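Local coordinates for conserved protein (Methanothermobacter thermautotrophicus, PDB 2WNY) that is of unknown function but, as a DUF54 protein encoded in the archaeal exosome superoperon, probably binds RNA, at residues Gly19-Glu24 against Leu97-Ala102; Arg31-Gly36 against Gly105-Val110. The protein carries 1 engineered substitution. All coordinates share one frame; numbering follows the deposited sequence.

Interaction 1: residues Gly19-Glu24 against Leu97-Ala102; sequences GTEDEE and LDKQKA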
ATOM      1  N   GLY A  19      20.364   7.026   0.014  1.00 19.41           N
ATOM      2  CA  GLY A  19      21.698   6.866  -0.575  1.00 20.29           C
ATOM      3  C   GLY A  19      22.377   5.571  -0.163  1.00 19.56           C
ATOM      4  O   GLY A  19      23.031   4.953  -0.979  1.00 19.57           O
ATOM      5  N   THR A  20      22.232   5.145   1.094  1.00 19.25           N
ATOM      6  CA  THR A  20      22.881   3.908   1.526  1.00 19.40           C
ATOM      7  C   THR A  20      22.104   2.653   1.143  1.00 21.76           C
ATOM      8  O   THR A  20      22.590   1.551   1.350  1.00 22.58           O
ATOM      9  CB  THR A  20      23.066   3.846   3.042  1.00 18.32           C
ATOM     10  OG1 THR A  20      21.772   3.899   3.679  1.00 20.10           O
ATOM     11  CG2 THR A  20      23.971   4.999   3.495  1.00 20.72           C
ATOM     12  N   GLU A  21      20.897   2.816   0.614  1.00 23.02           N
ATOM     13  CA  GLU A  21      20.080   1.642   0.279  1.00 20.79           C
ATOM     14  C   GLU A  21      20.388   0.994  -1.051  1.00 24.74           C
ATOM     15  O   GLU A  21      20.821   1.655  -2.006  1.00 25.63           O
ATOM     16  CB  GLU A  21      18.608   1.971   0.372  1.00 21.71           C
ATOM     17  CG  GLU A  21      18.159   2.247   1.815  1.00 22.40           C
ATOM     18  CD  GLU A  21      16.682   2.464   1.863  1.00 30.97           C
ATOM     19  OE1 GLU A  21      16.219   3.509   1.332  1.00 24.78           O
ATOM     20  OE2 GLU A  21      15.978   1.575   2.392  1.00 26.09           O
ATOM     21  N   ASP A  22      20.160  -0.321  -1.096  1.00 22.82           N
ATOM     22  CA  ASP A  22      20.317  -1.095  -2.310  1.00 26.35           C
ATOM     23  C   ASP A  22      18.961  -1.049  -2.994  1.00 25.36           C
ATOM     24  O   ASP A  22      18.019  -1.599  -2.475  1.00 22.98           O
ATOM     25  CB  ASP A  22      20.666  -2.541  -1.938  1.00 27.27           C
ATOM     26  CG  ASP A  22      21.011  -3.410  -3.152  1.00 30.28           C
ATOM     27  OD1 ASP A  22      20.247  -3.434  -4.128  1.00 39.16           O
ATOM     28  OD2 ASP A  22      22.055  -4.074  -3.105  1.00 46.54           O
ATOM     29  N   GLU A  23      18.843  -0.374  -4.143  1.00 24.16           N
ATOM     30  CA  GLU A  23      17.523  -0.317  -4.804  1.00 26.36           C
ATOM     31  C   GLU A  23      16.897  -1.713  -5.057  1.00 26.28           C
ATOM     32  O   GLU A  23      15.677  -1.865  -4.963  1.00 23.94           O
ATOM     33  CB  GLU A  23      17.565   0.496  -6.116  1.00 27.08           C
ATOM     34  CG  GLU A  23      16.162   0.738  -6.720  1.00 30.76           C
ATOM     35  CD  GLU A  23      16.206   1.348  -8.109  1.00 41.70           C
ATOM     36  OE1 GLU A  23      16.466   2.551  -8.198  1.00 39.29           O
ATOM     37  OE2 GLU A  23      15.986   0.627  -9.107  1.00 46.32           O
ATOM     38  N   GLU A  24      17.716  -2.716  -5.374  1.00 24.90           N
ATOM     39  CA  GLU A  24      17.173  -4.063  -5.614  1.00 26.46           C
ATOM     40  C   GLU A  24      16.471  -4.648  -4.393  1.00 23.34           C
ATOM     41  O   GLU A  24      15.436  -5.278  -4.522  1.00 24.08           O
ATOM     42  CB  GLU A  24      18.257  -5.030  -6.082  1.00 26.53           C
ATOM     43  CG  GLU A  24      18.506  -4.981  -7.559  1.00 40.83           C
ATOM     44  CD  GLU A  24      19.498  -6.037  -8.011  1.00 55.32           C
ATOM     45  OE1 GLU A  24      19.048  -7.089  -8.527  1.00 59.53           O
ATOM     46  OE2 GLU A  24      20.716  -5.810  -7.835  1.00 43.37           O
ATOM     47  N   LEU A  97       3.263   0.478   5.302  1.00 27.71           N
ATOM     48  CA  LEU A  97       3.844  -0.758   5.820  1.00 28.85           C
ATOM     49  C   LEU A  97       5.343  -0.573   5.989  1.00 27.86           C
ATOM     50  O   LEU A  97       6.001   0.093   5.155  1.00 26.92           O
ATOM     51  CB  LEU A  97       3.543  -1.927   4.873  1.00 26.89           C
ATOM     52  CG  LEU A  97       2.070  -2.327   4.624  1.00 32.46           C
ATOM     53  CD1 LEU A  97       1.943  -3.251   3.404  1.00 28.35           C
ATOM     54  CD2 LEU A  97       1.429  -2.979   5.849  1.00 33.51           C
ATOM     55  N   ASP A  98       5.868  -1.141   7.073  1.00 27.10           N
ATOM     56  CA  ASP A  98       7.290  -1.060   7.374  1.00 28.10           C
ATOM     57  C   ASP A  98       8.107  -1.660   6.233  1.00 27.12           C
ATOM     58  O   ASP A  98       7.858  -2.779   5.802  1.00 27.35           O
ATOM     59  CB  ASP A  98       7.633  -1.762   8.694  1.00 29.61           C
ATOM     60  CG  ASP A  98       9.061  -1.491   9.132  1.00 35.49           C
ATOM     61  OD1 ASP A  98       9.262  -0.564   9.925  1.00 41.44           O
ATOM     62  OD2 ASP A  98       9.989  -2.152   8.631  1.00 33.78           O
ATOM     63  N   LYS A  99       9.049  -0.883   5.720  1.00 25.84           N
ATOM     64  CA  LYS A  99       9.852  -1.336   4.603  1.00 23.55           C
ATOM     65  C   LYS A  99      10.789  -2.493   4.967  1.00 22.33           C
ATOM     66  O   LYS A  99      10.997  -3.389   4.177  1.00 23.82           O
ATOM     67  CB  LYS A  99      10.642  -0.159   4.030  1.00 24.33           C
ATOM     68  CG  LYS A  99      11.425  -0.525   2.774  1.00 27.88           C
ATOM     69  CD  LYS A  99      11.858   0.732   2.009  1.00 40.97           C
ATOM     70  CE  LYS A  99      12.924   1.435   2.767  1.00 29.46           C
ATOM     71  NZ  LYS A  99      13.395   2.749   2.153  1.00 31.35           N
ATOM     72  N   GLN A 100      11.345  -2.484   6.172  1.00 24.90           N
ATOM     73  CA  GLN A 100      12.305  -3.508   6.549  1.00 24.08           C
ATOM     74  C   GLN A 100      11.593  -4.814   6.794  1.00 26.44           C
ATOM     75  O   GLN A 100      12.067  -5.891   6.405  1.00 26.32           O
ATOM     76  CB  GLN A 100      13.084  -3.079   7.803  1.00 25.93           C
ATOM     77  CG  GLN A 100      13.919  -1.802   7.634  1.00 22.53           C
ATOM     78  CD  GLN A 100      14.815  -1.797   6.417  1.00 29.29           C
ATOM     79  OE1 GLN A 100      15.453  -2.788   6.066  1.00 24.68           O
ATOM     80  NE2 GLN A 100      14.854  -0.661   5.747  1.00 18.66           N
ATOM     81  N   LYS A 101      10.444  -4.709   7.457  1.00 24.93           N
ATOM     82  CA  LYS A 101       9.561  -5.847   7.617  1.00 26.94           C
ATOM     83  C   LYS A 101       9.089  -6.405   6.274  1.00 23.04           C
ATOM     84  O   LYS A 101       9.121  -7.624   6.070  1.00 27.21           O
ATOM     85  CB  LYS A 101       8.381  -5.494   8.521  1.00 27.42           C
ATOM     86  CG  LYS A 101       8.786  -5.259   9.970  1.00 26.36           C
ATOM     87  CD  LYS A 101       9.462  -6.471  10.636  1.00 31.70           C
ATOM     88  CE  LYS A 101       8.444  -7.399  11.296  1.00 41.82           C
ATOM     89  NZ  LYS A 101       9.110  -8.509  12.070  1.00 44.35           N
ATOM     90  N   ALA A 102       8.683  -5.535   5.350  1.00 23.88           N
ATOM     91  CA  ALA A 102       8.333  -5.997   3.991  1.00 23.04           C
ATOM     92  C   ALA A 102       9.464  -6.795   3.341  1.00 22.82           C
ATOM     93  O   ALA A 102       9.222  -7.795   2.679  1.00 23.51           O
ATOM     94  CB  ALA A 102       7.926  -4.799   3.100  1.00 22.46           C
TER
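Glu21 and Lys99 reach for one another from opposite directions and meet in a salt bridge that carries nearly all of this small contact. Their backbones stay far apart, the nearest CA atoms being those of Glu21 and Gln100 at 11.2 Å, a gap that suits two long, flexible, oppositely charged residues. Lys99 NZ lies 2.8 Å from Glu21 OE2, which accepts through its syn lone pair, and 3.0 Å from Glu21 OE1 in a weak second bond, so the ammonium straddles the carboxylate. Glu21 runs extended beyond CG, whereas the lysine chain bends at chi3 (71°) to bring its CE and NZ to the acid. The carboxylate has a further anchor in Tyr18 N, which bonds to OE1, while Lys99 NZ is also gripped by Asp114 OD2 and Met16 O. Two acids around one buried ammonium would be expected to favour its charged form.

Looser contact is slight: Gln100 NE2 stands off at 4.2 Å from Glu21 OE2, too long for a bond.

The capping bonds are local. Asp98, the N-cap of helix 99-103, accepts a nearly straight bond from Lys101 N through the anti lone pair of OD2 (171°) and a weak one from Gln100 N. Asp22 likewise N-caps helix 23-30 through a weak bond from Glu24 N to OD1.

The salt bridge thus ties the turn between strand 8-17 and helix 23-30 to the start of helix 99-103, with Glu21 and Lys99 both resting on Val26 and Lys99 also touching Leu15 of strand 8-17.

Interaction 2: residues Arg31-Gly36 against Gly105-Val110; sequences RNVIPG and GVWEPV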
ATOM      1  N   ARG A  31       7.954  -5.840  -3.680  1.00 21.86           N
ATOM      2  CA  ARG A  31       7.370  -7.059  -4.283  1.00 24.28           C
ATOM      3  C   ARG A  31       6.926  -8.111  -3.279  1.00 26.55           C
ATOM      4  O   ARG A  31       6.334  -9.125  -3.660  1.00 26.36           O
ATOM      5  CB  ARG A  31       8.329  -7.654  -5.316  1.00 24.36           C
ATOM      6  CG  ARG A  31       8.353  -6.786  -6.563  1.00 25.46           C
ATOM      7  CD  ARG A  31       9.322  -7.266  -7.602  1.00 28.00           C
ATOM      8  NE  ARG A  31       9.305  -6.311  -8.709  1.00 29.05           N
ATOM      9  CZ  ARG A  31      10.265  -6.182  -9.617  1.00 34.53           C
ATOM     10  NH1 ARG A  31      11.341  -6.956  -9.575  1.00 29.23           N
ATOM     11  NH2 ARG A  31      10.136  -5.264 -10.571  1.00 32.89           N
ATOM     12  N   ASN A  32       7.202  -7.876  -1.998  1.00 24.96           N
ATOM     13  CA  ASN A  32       6.563  -8.685  -0.962  1.00 27.81           C
ATOM     14  C   ASN A  32       5.205  -8.100  -0.587  1.00 28.01           C
ATOM     15  O   ASN A  32       4.473  -8.653   0.212  1.00 27.45           O
ATOM     16  CB  ASN A  32       7.464  -8.810   0.257  1.00 29.54           C
ATOM     17  CG  ASN A  32       8.582  -9.803   0.040  1.00 30.95           C
ATOM     18  OD1 ASN A  32       8.447 -10.719  -0.759  1.00 29.65           O
ATOM     19  ND2 ASN A  32       9.696  -9.613   0.727  1.00 27.25           N
ATOM     20  N   VAL A  33       4.890  -6.942  -1.154  1.00 26.89           N
ATOM     21  CA  VAL A  33       3.607  -6.313  -0.904  1.00 27.13           C
ATOM     22  C   VAL A  33       2.838  -6.366  -2.219  1.00 27.35           C
ATOM     23  O   VAL A  33       1.678  -6.771  -2.253  1.00 28.98           O
ATOM     24  CB  VAL A  33       3.770  -4.846  -0.418  1.00 28.22           C
ATOM     25  CG1 VAL A  33       2.408  -4.155  -0.265  1.00 28.59           C
ATOM     26  CG2 VAL A  33       4.556  -4.777   0.912  1.00 26.19           C
ATOM     27  N   ILE A  34       3.487  -6.002  -3.323  1.00 21.07           N
ATOM     28  CA  ILE A  34       2.827  -6.157  -4.626  1.00 27.02           C
ATOM     29  C   ILE A  34       3.758  -6.911  -5.555  1.00 26.27           C
ATOM     30  O   ILE A  34       4.626  -6.301  -6.176  1.00 26.75           O
ATOM     31  CB  ILE A  34       2.477  -4.778  -5.239  1.00 25.42           C
ATOM     32  CG1 ILE A  34       1.562  -3.972  -4.308  1.00 32.01           C
ATOM     33  CG2 ILE A  34       1.861  -4.936  -6.620  1.00 30.54           C
ATOM     34  CD1 ILE A  34       1.363  -2.506  -4.725  1.00 32.89           C
ATOM     35  N   PRO A  35       3.614  -8.251  -5.643  1.00 29.74           N
ATOM     36  CA  PRO A  35       4.498  -8.963  -6.556  1.00 30.68           C
ATOM     37  C   PRO A  35       4.351  -8.432  -7.974  1.00 30.28           C
ATOM     38  O   PRO A  35       3.261  -8.096  -8.396  1.00 33.16           O
ATOM     39  CB  PRO A  35       3.981 -10.413  -6.478  1.00 32.75           C
ATOM     40  CG  PRO A  35       3.480 -10.508  -5.035  1.00 30.81           C
ATOM     41  CD  PRO A  35       2.729  -9.183  -4.918  1.00 31.92           C
ATOM     42  N   GLY A  36       5.462  -8.341  -8.684  1.00 31.58           N
ATOM     43  CA  GLY A  36       5.450  -7.879 -10.060  1.00 31.81           C
ATOM     44  C   GLY A  36       5.382  -6.374 -10.217  1.00 31.79           C
ATOM     45  O   GLY A  36       5.390  -5.878 -11.344  1.00 33.21           O
ATOM     46  N   GLY A 105       9.258 -10.135   4.281  1.00 32.37           N
ATOM     47  CA  GLY A 105       7.995 -10.782   3.897  1.00 35.29           C
ATOM     48  C   GLY A 105       6.886 -10.597   4.917  1.00 35.53           C
ATOM     49  O   GLY A 105       5.942 -11.385   4.973  1.00 37.71           O
ATOM     50  N   VAL A 106       7.006  -9.559   5.743  1.00 33.40           N
ATOM     51  CA  VAL A 106       6.013  -9.310   6.780  1.00 34.40           C
ATOM     52  C   VAL A 106       5.337  -7.975   6.487  1.00 33.08           C
ATOM     53  O   VAL A 106       6.004  -6.998   6.091  1.00 32.51           O
ATOM     54  CB  VAL A 106       6.633  -9.300   8.188  1.00 32.59           C
ATOM     55  CG1 VAL A 106       5.565  -9.041   9.249  1.00 39.21           C
ATOM     56  CG2 VAL A 106       7.368 -10.622   8.471  1.00 40.53           C
ATOM     57  N   TRP A 107       4.019  -7.940   6.662  1.00 32.24           N
ATOM     58  CA  TRP A 107       3.272  -6.703   6.496  1.00 31.77           C
ATOM     59  C   TRP A 107       3.053  -6.100   7.866  1.00 33.34           C
ATOM     60  O   TRP A 107       2.279  -6.621   8.677  1.00 34.61           O
ATOM     61  CB  TRP A 107       1.927  -6.969   5.832  1.00 32.98           C
ATOM     62  CG  TRP A 107       1.965  -7.236   4.366  1.00 31.02           C
ATOM     63  CD1 TRP A 107       3.011  -7.747   3.626  1.00 33.54           C
ATOM     64  CD2 TRP A 107       0.874  -7.055   3.452  1.00 32.08           C
ATOM     65  NE1 TRP A 107       2.627  -7.881   2.297  1.00 28.34           N
ATOM     66  CE2 TRP A 107       1.324  -7.465   2.169  1.00 27.77           C
ATOM     67  CE3 TRP A 107      -0.445  -6.585   3.593  1.00 30.24           C
ATOM     68  CZ2 TRP A 107       0.514  -7.373   1.027  1.00 28.38           C
ATOM     69  CZ3 TRP A 107      -1.252  -6.506   2.458  1.00 30.82           C
ATOM     70  CH2 TRP A 107      -0.779  -6.920   1.203  1.00 31.36           C
ATOM     71  N   GLU A 108       3.739  -4.996   8.133  1.00 33.47           N
ATOM     72  CA  GLU A 108       3.624  -4.346   9.433  1.00 36.12           C
ATOM     73  C   GLU A 108       3.120  -2.923   9.209  1.00 35.90           C
ATOM     74  O   GLU A 108       3.851  -2.086   8.688  1.00 35.47           O
ATOM     75  CB  GLU A 108       4.977  -4.366  10.156  1.00 36.28           C
ATOM     76  CG  GLU A 108       4.993  -3.760  11.586  1.00 41.95           C
ATOM     77  CD  GLU A 108       4.135  -4.537  12.578  1.00 58.09           C
ATOM     78  OE1 GLU A 108       4.365  -5.753  12.740  1.00 59.39           O
ATOM     79  OE2 GLU A 108       3.240  -3.923  13.198  1.00 58.81           O
ATOM     80  N   PRO A 109       1.867  -2.645   9.616  1.00 38.11           N
ATOM     81  CA  PRO A 109       1.340  -1.291   9.467  1.00 37.81           C
ATOM     82  C   PRO A 109       2.111  -0.326  10.365  1.00 39.04           C
ATOM     83  O   PRO A 109       2.447  -0.654  11.507  1.00 39.35           O
ATOM     84  CB  PRO A 109      -0.121  -1.419   9.925  1.00 39.70           C
ATOM     85  CG  PRO A 109      -0.152  -2.646  10.802  1.00 43.27           C
ATOM     86  CD  PRO A 109       0.940  -3.552  10.320  1.00 40.84           C
ATOM     87  N   VAL A 110       2.432   0.841   9.827  1.00 38.71           N
ATOM     88  CA  VAL A 110       3.085   1.883  10.609  1.00 42.21           C
ATOM     89  C   VAL A 110       2.378   3.209  10.366  1.00 44.87           C
ATOM     90  O   VAL A 110       1.591   3.338   9.419  1.00 43.23           O
ATOM     91  CB  VAL A 110       4.596   2.012  10.279  1.00 42.38           C
ATOM     92  CG1 VAL A 110       5.382   0.780  10.760  1.00 37.22           C
ATOM     93  CG2 VAL A 110       4.805   2.255   8.791  1.00 37.38           C
TER
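Trp107 sets its indole against the backbone of Asn32 and Val33, just beyond a Schellman motif that ends helix 99-103. Gly105 is the C-prime residue of that motif: Val106 N bonds to Lys101 O and Gly105 N to Ala102 O, and the positive phi of Gly105 suits a residue without a side chain.

The close-packed part of the contact is the tryptophan. Its chi1 of -76° puts CG anti to the carbonyl carbon, and the indole leans across to the other loop. Over one face sits Val33 CG1, offset toward the rim and 4.0 Å from Trp107 CZ2. Val33 CG2 approaches the pyrrole part of the ring, 3.9 Å from Trp107 NE1, and Val33 O comes obliquely to within 3.5 Å of Trp107 CZ2. The branched valine offers two methyls to a broad aromatic surface, and it also packs on Leu97, Ile116 and Leu118 of the sheet. Helix 62-76 adds Phe68, Phe72, Val75 and Phe76 around the indole, together with a cation-pi contact from Lys71, so that the tryptophan bridges this helix and the loop after helix 23-30.

The looser, partly exposed side lies where Asn32 passes Gly105. Asn32 ND2 and Gly105 N, both donors, lie side by side without bonding each other, for both turn to Ala102 O. An asparagine fits here because its short amide can reach the end of the helix.

A large ring buried between helix 62-76, the sheet and the 31-36 loop still needs an acceptor for its one polar atom. Trp107 NE1 finds it in Asn32 O, 2.9 Å away and 5° out of the indole plane, in a nearly straight bond (171°).

How the interactions relate
Interaction 1 is mainly electrostatic and sits toward the periphery, its centre about 14 Å from that of the chain, although its lysine is buried; interaction 2, its centre at about 8 Å, is more apolar and buries more than twice the area. Both tie the helix 23-30 region to the neighbourhood of helix 99-103: the first joins the segments leading into these helices, the second those that follow them. They also meet directly, beyond the shared acceptor Ala102 O. Leu97 CD1 packs 3.8 Å from Val33 CG1, and at the sheet edge Asp98 N and Glu108 O, 2.8 Å apart in a probable hydrogen bond, link residues 97-102 with residues 105-110.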